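Local coordinates for protein glutathione S-transferase (Agrobacterium tumefaciens, PDB 2YCD) that probably conjugates glutathione to electrophilic compounds, perhaps including herbicides, as a dimeric bacterial member of the glutathione transferase superfamily, at residues K150-L153 and L154-L157; R52-F56 and E57-E61; R210-F213 and K214-F217. All coordinates share one frame; numbering follows the deposited sequence.

Contact 1. Residues K150-L153 and L154-L157; sequences KEQL and LKRL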
ATOM      1  N   LYS A 150     -15.921  11.556  -4.638  1.00 14.52           N
ATOM      2  CA  LYS A 150     -15.264  12.635  -5.368  1.00 12.14           C
ATOM      3  C   LYS A 150     -14.764  13.725  -4.420  1.00 14.91           C
ATOM      4  O   LYS A 150     -13.655  14.249  -4.582  1.00 14.67           O
ATOM      5  CB  LYS A 150     -16.177  13.229  -6.459  1.00 16.94           C
ATOM      6  CG  LYS A 150     -15.449  14.173  -7.423  1.00 17.50           C
ATOM      7  CD  LYS A 150     -16.393  14.787  -8.451  1.00 25.89           C
ATOM      8  CE  LYS A 150     -15.617  15.666  -9.423  1.00 34.10           C
ATOM      9  NZ  LYS A 150     -16.479  16.211 -10.509  1.00 58.43           N
ATOM     10  N   GLU A 151     -15.576  14.067  -3.425  1.00 16.82           N
ATOM     11  CA  GLU A 151     -15.157  15.083  -2.458  1.00 17.53           C
ATOM     12  C   GLU A 151     -13.894  14.656  -1.704  1.00 15.77           C
ATOM     13  O   GLU A 151     -12.958  15.441  -1.554  1.00 15.91           O
ATOM     14  CB  GLU A 151     -16.293  15.397  -1.485  1.00 20.19           C
ATOM     15  CG  GLU A 151     -15.956  16.464  -0.450  1.00 27.73           C
ATOM     16  CD  GLU A 151     -17.096  16.705   0.531  1.00 43.91           C
ATOM     17  OE1 GLU A 151     -18.098  15.960   0.484  1.00 42.69           O
ATOM     18  OE2 GLU A 151     -16.989  17.641   1.349  1.00 54.51           O
ATOM     19  N   GLN A 152     -13.855  13.411  -1.250  1.00 15.31           N
ATOM     20  CA  GLN A 152     -12.669  12.909  -0.565  1.00 15.87           C
ATOM     21  C   GLN A 152     -11.444  12.875  -1.491  1.00 16.24           C
ATOM     22  O   GLN A 152     -10.317  13.185  -1.069  1.00 14.91           O
ATOM     23  CB  GLN A 152     -12.939  11.527   0.033  1.00 16.81           C
ATOM     24  CG  GLN A 152     -11.738  10.932   0.728  1.00 28.48           C
ATOM     25  CD  GLN A 152     -11.220  11.803   1.871  1.00 51.76           C
ATOM     26  OE1 GLN A 152     -10.051  12.192   1.889  1.00 40.68           O
ATOM     27  NE2 GLN A 152     -12.088  12.105   2.828  1.00 53.27           N
ATOM     28  N   LEU A 153     -11.664  12.517  -2.758  1.00 12.89           N
ATOM     29  CA  LEU A 153     -10.578  12.522  -3.734  1.00 12.17           C
ATOM     30  C   LEU A 153     -10.007  13.931  -3.971  1.00 12.73           C
ATOM     31  O   LEU A 153      -8.784  14.137  -3.963  1.00 11.89           O
ATOM     32  CB  LEU A 153     -11.022  11.877  -5.062  1.00 10.96           C
ATOM     33  CG  LEU A 153     -10.026  11.999  -6.210  1.00 12.95           C
ATOM     34  CD1 LEU A 153      -8.713  11.308  -5.859  1.00 13.75           C
ATOM     35  CD2 LEU A 153     -10.627  11.406  -7.472  1.00 14.12           C
ATOM     36  N   LEU A 154     -10.887  14.910  -4.176  1.00 12.19           N
ATOM     37  CA  LEU A 154     -10.423  16.268  -4.425  1.00 14.44           C
ATOM     38  C   LEU A 154      -9.623  16.819  -3.244  1.00 11.94           C
ATOM     39  O   LEU A 154      -8.641  17.521  -3.442  1.00 12.85           O
ATOM     40  CB  LEU A 154     -11.597  17.192  -4.783  1.00 15.00           C
ATOM     41  CG  LEU A 154     -12.398  16.782  -6.023  1.00 17.60           C
ATOM     42  CD1 LEU A 154     -13.489  17.809  -6.358  1.00 20.77           C
ATOM     43  CD2 LEU A 154     -11.485  16.572  -7.209  1.00 18.78           C
ATOM     44  N   LYS A 155     -10.019  16.468  -2.027  1.00 12.76           N
ATOM     45  CA  LYS A 155      -9.265  16.859  -0.843  1.00 13.88           C
ATOM     46  C   LYS A 155      -7.833  16.284  -0.863  1.00 12.80           C
ATOM     47  O   LYS A 155      -6.868  16.993  -0.596  1.00 12.73           O
ATOM     48  CB  LYS A 155     -10.033  16.444   0.417  1.00 15.75           C
ATOM     49  CG  LYS A 155      -9.327  16.789   1.714  1.00 23.17           C
ATOM     50  CD  LYS A 155     -10.242  16.556   2.907  1.00 24.49           C
ATOM     51  CE  LYS A 155      -9.549  16.923   4.217  1.00 27.64           C
ATOM     52  NZ  LYS A 155      -8.414  16.005   4.540  1.00 27.69           N
ATOM     53  N   ARG A 156      -7.697  15.001  -1.192  1.00 12.28           N
ATOM     54  CA  ARG A 156      -6.370  14.388  -1.285  1.00 11.89           C
ATOM     55  C   ARG A 156      -5.528  14.986  -2.413  1.00 10.66           C
ATOM     56  O   ARG A 156      -4.320  15.157  -2.260  1.00 11.06           O
ATOM     57  CB  ARG A 156      -6.486  12.871  -1.483  1.00 12.62           C
ATOM     58  CG  ARG A 156      -6.967  12.139  -0.257  1.00 17.94           C
ATOM     59  CD  ARG A 156      -5.894  12.047   0.831  1.00 14.36           C
ATOM     60  NE  ARG A 156      -6.425  11.325   1.978  1.00 17.26           N
ATOM     61  CZ  ARG A 156      -6.722  11.867   3.152  1.00 18.45           C
ATOM     62  NH1 ARG A 156      -6.523  13.161   3.376  1.00 18.34           N
ATOM     63  NH2 ARG A 156      -7.211  11.097   4.120  1.00 20.55           N
ATOM     64  N   LEU A 157      -6.155  15.310  -3.542  1.00 11.48           N
ATOM     65  CA  LEU A 157      -5.440  15.955  -4.633  1.00  9.36           C
ATOM     66  C   LEU A 157      -5.020  17.389  -4.276  1.00 10.83           C
ATOM     67  O   LEU A 157      -3.925  17.811  -4.620  1.00 10.57           O
ATOM     68  CB  LEU A 157      -6.257  15.928  -5.934  1.00 11.02           C
ATOM     69  CG  LEU A 157      -6.576  14.529  -6.494  1.00 11.81           C
ATOM     70  CD1 LEU A 157      -7.443  14.623  -7.739  1.00 13.02           C
ATOM     71  CD2 LEU A 157      -5.308  13.746  -6.832  1.00 13.52           C
TER
HETATM   72  O   HOH W   1     -10.299  13.499   4.594  1.00 37.96           O
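Gln152 and Arg156 meet one turn apart on helix 142-164, with the amide oxygen of the first set over the guanidinium face of the second. Gln152 OE1 sits 3.6 Å from Arg156 CZ, above the centre of the plane, an oxygen-over-face contact that uses none of the N-H groups at the guanidinium rim. The amide is tilted 55° from the guanidinium plane. A bend at chi2 of Gln152 (59°) swings its amide up the helix toward the arginine. The other end of the amide is occupied as well: Gln152 NE2 donates to a water at 2.9 Å, and Lys155 NZ donates to the same water at 3.1 Å. Both cations have stronger partners in Glu159, whose OE2 forms a salt bridge with Lys155 NZ and whose OE1 forms one with Arg156 NH1.

The backbone is satisfied by ordinary i to i+4 bonds, the shortest being Leu154 N to Lys150 O and Leu157 N to Leu153 O, each 2.9 Å. On the buried side Leu153 CD1 packs 3.9 Å from Leu157 CG, and Leu153 continues onto Ile126 and Phe129 of helix 105-135. Arg156 also packs on Gln72 of the second subunit, with bound S-(p-nitrobenzyl)glutathione about 5 Å from its side chain. The Glu159 OE1 salt bridge and the overlying amide oxygen probably restrain the Arg156 guanidinium near ligand and dimer interface, while the water links Gln152 to Lys155.

Contact 2. Residues R52-F56 and E57-E61; sequences RRLSF and EAMKE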
ATOM      1  N   ARG A  52       4.854 -13.265 -19.582  1.00 11.36           N
ATOM      2  CA  ARG A  52       3.997 -14.419 -19.748  0.53 12.47           C
ATOM      3  C   ARG A  52       2.558 -13.921 -19.734  1.00 11.85           C
ATOM      4  O   ARG A  52       2.092 -13.387 -18.725  1.00 11.70           O
ATOM      5  CB  ARG A  52       4.245 -15.426 -18.623  0.53 12.67           C
ATOM      6  CG  ARG A  52       3.431 -16.691 -18.725  0.53 13.69           C
ATOM      7  CD  ARG A  52       4.121 -17.854 -18.000  0.53 19.70           C
ATOM      8  NE  ARG A  52       4.331 -17.585 -16.580  0.53 20.24           N
ATOM      9  CZ  ARG A  52       3.484 -17.945 -15.621  0.53 22.50           C
ATOM     10  NH1 ARG A  52       2.368 -18.586 -15.936  0.53 21.85           N
ATOM     11  NH2 ARG A  52       3.751 -17.666 -14.349  0.53 15.55           N
ATOM     12  N   ARG A  53       1.871 -14.070 -20.865  1.00 12.15           N
ATOM     13  CA  ARG A  53       0.504 -13.576 -20.998  1.00 13.44           C
ATOM     14  C   ARG A  53      -0.501 -14.583 -20.456  1.00 16.07           C
ATOM     15  O   ARG A  53      -0.455 -15.767 -20.800  1.00 20.35           O
ATOM     16  CB  ARG A  53       0.197 -13.307 -22.473  1.00 14.70           C
ATOM     17  CG  ARG A  53       1.045 -12.216 -23.115  1.00 18.28           C
ATOM     18  CD  ARG A  53       0.792 -12.149 -24.629  1.00 21.14           C
ATOM     19  NE  ARG A  53       1.094 -13.423 -25.275  1.00 34.13           N
ATOM     20  CZ  ARG A  53       0.636 -13.787 -26.471  1.00 58.69           C
ATOM     21  NH1 ARG A  53      -0.153 -12.974 -27.167  1.00 44.04           N
ATOM     22  NH2 ARG A  53       0.967 -14.970 -26.970  1.00 54.62           N
ATOM     23  N   LEU A  54      -1.412 -14.120 -19.610  1.00 13.01           N
ATOM     24  CA  LEU A  54      -2.394 -14.997 -18.991  1.00 14.39           C
ATOM     25  C   LEU A  54      -3.796 -14.629 -19.426  1.00 18.99           C
ATOM     26  O   LEU A  54      -4.193 -13.466 -19.361  1.00 16.08           O
ATOM     27  CB  LEU A  54      -2.322 -14.901 -17.465  1.00 13.42           C
ATOM     28  CG  LEU A  54      -0.984 -15.314 -16.846  1.00 15.42           C
ATOM     29  CD1 LEU A  54      -1.076 -15.217 -15.333  1.00 17.38           C
ATOM     30  CD2 LEU A  54      -0.631 -16.729 -17.283  1.00 19.36           C
ATOM     31  N   SER A  55      -4.553 -15.633 -19.856  1.00 17.40           N
ATOM     32  CA  SER A  55      -5.974 -15.446 -20.096  1.00 18.01           C
ATOM     33  C   SER A  55      -6.678 -15.300 -18.755  1.00 18.43           C
ATOM     34  O   SER A  55      -6.141 -15.683 -17.714  1.00 18.68           O
ATOM     35  CB  SER A  55      -6.545 -16.644 -20.869  1.00 23.11           C
ATOM     36  OG  SER A  55      -6.552 -17.817 -20.065  1.00 21.77           O
ATOM     37  N   PHE A  56      -7.880 -14.741 -18.769  1.00 24.84           N
ATOM     38  CA  PHE A  56      -8.637 -14.581 -17.531  1.00 25.94           C
ATOM     39  C   PHE A  56      -8.867 -15.925 -16.855  1.00 20.53           C
ATOM     40  O   PHE A  56      -8.837 -16.028 -15.632  1.00 27.67           O
ATOM     41  CB  PHE A  56      -9.971 -13.876 -17.798  1.00 36.41           C
ATOM     42  CG  PHE A  56      -9.817 -12.479 -18.331  1.00 38.93           C
ATOM     43  CD1 PHE A  56      -9.196 -11.501 -17.573  1.00 30.96           C
ATOM     44  CD2 PHE A  56     -10.288 -12.143 -19.586  1.00 42.93           C
ATOM     45  CE1 PHE A  56      -9.052 -10.217 -18.057  1.00 28.00           C
ATOM     46  CE2 PHE A  56     -10.145 -10.858 -20.075  1.00 46.52           C
ATOM     47  CZ  PHE A  56      -9.526  -9.893 -19.306  1.00 35.56           C
ATOM     48  N   GLU A  57      -9.072 -16.957 -17.664  1.00 28.06           N
ATOM     49  CA  GLU A  57      -9.259 -18.308 -17.148  1.00 30.19           C
ATOM     50  C   GLU A  57      -7.973 -18.861 -16.531  1.00 21.10           C
ATOM     51  O   GLU A  57      -8.001 -19.494 -15.486  1.00 22.30           O
ATOM     52  CB  GLU A  57      -9.744 -19.238 -18.262  1.00 32.19           C
ATOM     53  CG  GLU A  57     -11.139 -18.921 -18.786  1.00 42.94           C
ATOM     54  CD  GLU A  57     -11.206 -17.648 -19.627  1.00 60.96           C
ATOM     55  OE1 GLU A  57     -10.200 -17.278 -20.279  1.00 45.26           O
ATOM     56  OE2 GLU A  57     -12.285 -17.017 -19.637  1.00 64.30           O
ATOM     57  N   ALA A  58      -6.843 -18.621 -17.191  1.00 21.84           N
ATOM     58  CA  ALA A  58      -5.554 -19.079 -16.679  1.00 19.23           C
ATOM     59  C   ALA A  58      -5.201 -18.444 -15.334  1.00 18.23           C
ATOM     60  O   ALA A  58      -4.594 -19.077 -14.480  1.00 19.06           O
ATOM     61  CB  ALA A  58      -4.452 -18.802 -17.693  1.00 19.63           C
ATOM     62  N   MET A  59      -5.595 -17.187 -15.143  1.00 20.93           N
ATOM     63  CA  MET A  59      -5.273 -16.470 -13.914  1.00 21.12           C
ATOM     64  C   MET A  59      -5.973 -17.054 -12.700  1.00 20.58           C
ATOM     65  O   MET A  59      -5.538 -16.847 -11.562  1.00 20.13           O
ATOM     66  CB  MET A  59      -5.636 -14.994 -14.061  1.00 21.58           C
ATOM     67  CG  MET A  59      -4.770 -14.276 -15.056  1.00 24.45           C
ATOM     68  SD  MET A  59      -5.257 -12.562 -15.252  1.00 22.39           S
ATOM     69  CE  MET A  59      -5.291 -12.048 -13.568  1.00 11.26           C
ATOM     70  N   LYS A  60      -7.054 -17.789 -12.951  1.00 22.92           N
ATOM     71  CA  LYS A  60      -7.854 -18.375 -11.882  1.00 27.90           C
ATOM     72  C   LYS A  60      -7.463 -19.823 -11.580  1.00 33.15           C
ATOM     73  O   LYS A  60      -7.945 -20.406 -10.608  1.00 42.68           O
ATOM     74  CB  LYS A  60      -9.337 -18.310 -12.243  1.00 32.15           C
ATOM     75  CG  LYS A  60      -9.900 -16.905 -12.355  1.00 29.71           C
ATOM     76  CD  LYS A  60     -11.265 -16.921 -13.022  1.00 44.21           C
ATOM     77  CE  LYS A  60     -11.987 -18.233 -12.766  1.00 50.10           C
ATOM     78  NZ  LYS A  60     -13.245 -18.321 -13.555  1.00 59.86           N
ATOM     79  N   GLU A  61      -6.599 -20.403 -12.414  1.00 27.00           N
ATOM     80  CA  GLU A  61      -6.159 -21.787 -12.216  1.00 24.68           C
ATOM     81  C   GLU A  61      -5.238 -21.901 -11.005  1.00 22.82           C
ATOM     82  O   GLU A  61      -4.515 -20.960 -10.654  1.00 19.80           O
ATOM     83  CB  GLU A  61      -5.425 -22.322 -13.454  1.00 24.65           C
ATOM     84  CG  GLU A  61      -6.161 -22.181 -14.772  1.00 32.85           C
ATOM     85  CD  GLU A  61      -7.256 -23.213 -14.965  1.00 41.80           C
ATOM     86  OE1 GLU A  61      -7.654 -23.870 -13.976  1.00 38.84           O
ATOM     87  OE2 GLU A  61      -7.715 -23.371 -16.117  1.00 49.65           O
TER
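Between Leu54 at the end of strand 50-54 and Met59 in the short helix 56-59, the chain turns from extended to helical geometry at Ser55, and Met59 N closes the first turn on Ser55 O at 3.0 Å, with an N-H...O angle of 148°. Ser55 is the N-cap. Its hydroxyl accepts from Ala58 N, Ser55 OG lying 3.0 Å from that nitrogen with an angle of 156° at the hydrogen. A chi1 of 69° holds OG between the backbone N and the carbonyl carbon, where it can face the first turn. The same oxygen lies 3.3 Å from Ala58 CB, so the methyl group packs beside the cap. Glu57 folds back at chi2, bringing its OE1 to 3.7 Å from Ser55 OG, a proximity without a direct bond.

On the inner side, the Leu54 and Met59 side chains cross at a slant: Leu54 CB is 3.5 Å from Met59 CG, tight for two carbons, and Leu54 CD1 follows at 3.8 Å from the same methylene. Leu54 CD2 makes a looser contact with Ala58 CB. Farther out, Lys60 lays its CG 3.6 Å from Phe56 O.

Met59 belongs to the S-(p-nitrobenzyl)glutathione pocket and touches the ligand, so Leu54 packs against a residue that lines the pocket. Strand 50-54 is an outer strand of the thioredoxin-like sheet, running parallel to strand 18-22; Leu54 bonds through its backbone to Val21 and Glu23, and Met59 packs against Phe22 of that neighbouring strand.

Contact 3. Residues R210-F213 and K214-F217; sequences RPAF and KRAF. With PO4 (phosphate ion), chain C.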
ATOM      1  N   ARG A 210       9.343  10.602 -20.414  1.00  9.82           N
ATOM      2  CA  ARG A 210      10.627   9.919 -20.286  1.00  9.90           C
ATOM      3  C   ARG A 210      10.736   8.747 -21.271  1.00  8.92           C
ATOM      4  O   ARG A 210       9.784   7.999 -21.473  1.00  9.77           O
ATOM      5  CB  ARG A 210      10.825   9.438 -18.848  1.00  9.61           C
ATOM      6  CG  ARG A 210      10.887  10.583 -17.843  1.00  9.68           C
ATOM      7  CD  ARG A 210      11.024  10.082 -16.403  1.00  9.20           C
ATOM      8  NE  ARG A 210      12.270   9.352 -16.158  1.00  8.33           N
ATOM      9  CZ  ARG A 210      13.417   9.916 -15.776  1.00  8.94           C
ATOM     10  NH1 ARG A 210      13.499  11.234 -15.605  1.00  9.52           N
ATOM     11  NH2 ARG A 210      14.498   9.178 -15.581  1.00 11.04           N
ATOM     12  N   PRO A 211      11.911   8.551 -21.886  1.00  9.85           N
ATOM     13  CA  PRO A 211      12.026   7.458 -22.864  1.00 11.06           C
ATOM     14  C   PRO A 211      11.715   6.073 -22.303  1.00  8.59           C
ATOM     15  O   PRO A 211      11.156   5.238 -23.030  1.00  9.80           O
ATOM     16  CB  PRO A 211      13.495   7.541 -23.323  1.00 12.93           C
ATOM     17  CG  PRO A 211      13.927   8.927 -22.962  1.00 23.30           C
ATOM     18  CD  PRO A 211      13.134   9.362 -21.779  1.00 11.22           C
ATOM     19  N   ALA A 212      12.062   5.819 -21.041  1.00  9.14           N
ATOM     20  CA  ALA A 212      11.724   4.515 -20.449  1.00  8.81           C
ATOM     21  C   ALA A 212      10.217   4.323 -20.327  1.00  8.09           C
ATOM     22  O   ALA A 212       9.736   3.198 -20.443  1.00  8.36           O
ATOM     23  CB  ALA A 212      12.384   4.359 -19.071  1.00  9.87           C
ATOM     24  N   PHE A 213       9.480   5.400 -20.052  1.00  8.68           N
ATOM     25  CA  PHE A 213       8.030   5.289 -19.998  1.00  7.59           C
ATOM     26  C   PHE A 213       7.500   4.858 -21.373  1.00  8.91           C
ATOM     27  O   PHE A 213       6.656   3.958 -21.469  1.00  8.94           O
ATOM     28  CB  PHE A 213       7.363   6.609 -19.602  1.00  7.81           C
ATOM     29  CG  PHE A 213       5.852   6.520 -19.535  1.00  8.91           C
ATOM     30  CD1 PHE A 213       5.068   6.643 -20.681  1.00  9.51           C
ATOM     31  CD2 PHE A 213       5.227   6.267 -18.321  1.00  9.60           C
ATOM     32  CE1 PHE A 213       3.667   6.521 -20.592  1.00  9.55           C
ATOM     33  CE2 PHE A 213       3.846   6.159 -18.236  1.00 10.67           C
ATOM     34  CZ  PHE A 213       3.068   6.293 -19.369  1.00  9.58           C
ATOM     35  N   LYS A 214       8.006   5.477 -22.439  1.00  9.67           N
ATOM     36  CA  LYS A 214       7.551   5.156 -23.783  1.00  8.29           C
ATOM     37  C   LYS A 214       7.903   3.720 -24.151  1.00  8.52           C
ATOM     38  O   LYS A 214       7.097   3.031 -24.785  1.00 10.39           O
ATOM     39  CB  LYS A 214       8.143   6.131 -24.806  1.00 12.70           C
ATOM     40  CG  LYS A 214       7.791   5.747 -26.237  1.00 21.59           C
ATOM     41  CD  LYS A 214       8.149   6.831 -27.234  1.00 29.19           C
ATOM     42  CE  LYS A 214       7.835   6.376 -28.650  1.00 37.70           C
ATOM     43  NZ  LYS A 214       6.439   5.850 -28.739  1.00 35.75           N
ATOM     44  N   ARG A 215       9.086   3.254 -23.758  1.00  8.11           N
ATOM     45  CA  ARG A 215       9.437   1.862 -24.064  1.00  9.90           C
ATOM     46  C   ARG A 215       8.494   0.894 -23.352  1.00  8.72           C
ATOM     47  O   ARG A 215       8.043  -0.098 -23.921  1.00 10.70           O
ATOM     48  CB  ARG A 215      10.904   1.550 -23.733  1.00  9.92           C
ATOM     49  CG  ARG A 215      11.929   2.276 -24.625  1.00 10.50           C
ATOM     50  CD  ARG A 215      13.349   1.799 -24.411  1.00 13.16           C
ATOM     51  NE  ARG A 215      13.842   1.963 -23.045  1.00 13.22           N
ATOM     52  CZ  ARG A 215      14.495   3.030 -22.591  1.00 12.37           C
ATOM     53  NH1 ARG A 215      14.742   4.064 -23.385  1.00 15.21           N
ATOM     54  NH2 ARG A 215      14.925   3.066 -21.331  1.00 14.66           N
ATOM     55  N   ALA A 216       8.191   1.169 -22.092  1.00  8.69           N
ATOM     56  CA  ALA A 216       7.238   0.334 -21.356  1.00  9.31           C
ATOM     57  C   ALA A 216       5.835   0.408 -21.950  1.00  8.52           C
ATOM     58  O   ALA A 216       5.178  -0.606 -22.103  1.00  9.04           O
ATOM     59  CB  ALA A 216       7.228   0.723 -19.881  1.00  9.03           C
ATOM     60  N   PHE A 217       5.389   1.612 -22.284  1.00  9.03           N
ATOM     61  CA  PHE A 217       4.055   1.803 -22.831  1.00 10.41           C
ATOM     62  C   PHE A 217       3.908   1.090 -24.173  1.00 11.20           C
ATOM     63  O   PHE A 217       2.896   0.433 -24.428  1.00 10.27           O
ATOM     64  CB  PHE A 217       3.756   3.301 -22.985  1.00 10.46           C
ATOM     65  CG  PHE A 217       2.341   3.585 -23.409  1.00  9.23           C
ATOM     66  CD1 PHE A 217       1.987   3.582 -24.750  1.00 13.14           C
ATOM     67  CD2 PHE A 217       1.371   3.849 -22.456  1.00 13.07           C
ATOM     68  CE1 PHE A 217       0.666   3.834 -25.131  1.00 13.05           C
ATOM     69  CE2 PHE A 217       0.064   4.098 -22.835  1.00 13.30           C
ATOM     70  CZ  PHE A 217      -0.283   4.093 -24.168  1.00 14.40           C
TER
HETATM   71  P   PO4 C 601      17.228  11.916 -15.564  1.00 19.66           P
HETATM   72  O1  PO4 C 601      16.187  12.991 -15.728  1.00 28.50           O
HETATM   73  O2  PO4 C 601      17.633  11.406 -16.932  1.00 17.62           O
HETATM   74  O3  PO4 C 601      18.459  12.458 -14.866  1.00 22.49           O
HETATM   75  O4  PO4 C 601      16.681  10.771 -14.741  1.00 26.94           O
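Phe213 and Phe217 run alongside each other in the same direction, one turn apart in helix 211-225, the last helix of this chain, in its glutathione transferase fold. Phe213 CE1 comes within 4.0 Å of Phe217 CD2, a glancing approach of two rings. Both have CG anti to the backbone N, Phe213 at chi1 -180° and Phe217 at -174°, which sends the rings out in the same direction. Phe213 also meets Trp40 of helix 35-45 edge-to-face, and both phenylalanines pack on Arg186.

On a different side of the helix, Arg215 folds back over the first turn. One face of its guanidinium covers Ala212 CA and Pro211 O, both nearer its margin than its centre, while Arg215 NH2 rests 3.6 Å from Ala212 CB. A bend at chi3 (-59°) turns the group this way, and its NE forms a salt bridge with Glu43 OE1, tying the C-terminal helix to helix 35-45. Ala212 touches Glu43 as well as Glu44, and Ala216 reaches Arg39, so alanine methyls form part of the interface with helix 35-45.

The helix begins at Arg210, in the N-cap position, whose carbonyl O accepts from Lys214 N at 3.2 Å. Lys214 NZ pairs further along with Asp218. The end of the Arg210 side chain leads away from residues 214-217, with NE bridged to Glu44 and its guanidinium in a cation-pi contact with Phe174. It also holds a phosphate ion, probably from the crystallisation liquor: phosphate O4 lies in plane at the guanidinium edge, 2.8 Å from Arg210 NH2 and weakly bonded to Arg210 NH1 at 3.3 Å, while Arg210 NH1 also donates to phosphate O1 at 3.2 Å.

Overall arrangement
Contacts 1 and 3 are i to i+4 packing along long helices, whereas contact 2 marks the switch from an edge strand to a short helix in the thioredoxin-like N-terminal domain. Each pairs a buried apolar side with an exposed polar one. The ligand comes nearest to contacts 1 and 2, directly touching the latter, while the Phe217 side chain of contact 3 is about 11 Å from it. Only contact 1 meets the second subunit. Contacts 1 and 3 both carry salt bridges to glutamates, within the helix in contact 1 and across to helix 35-45 in contact 3, which adds one to an aspartate of its own helix; contact 2 relies on a serine cap instead. No two touch.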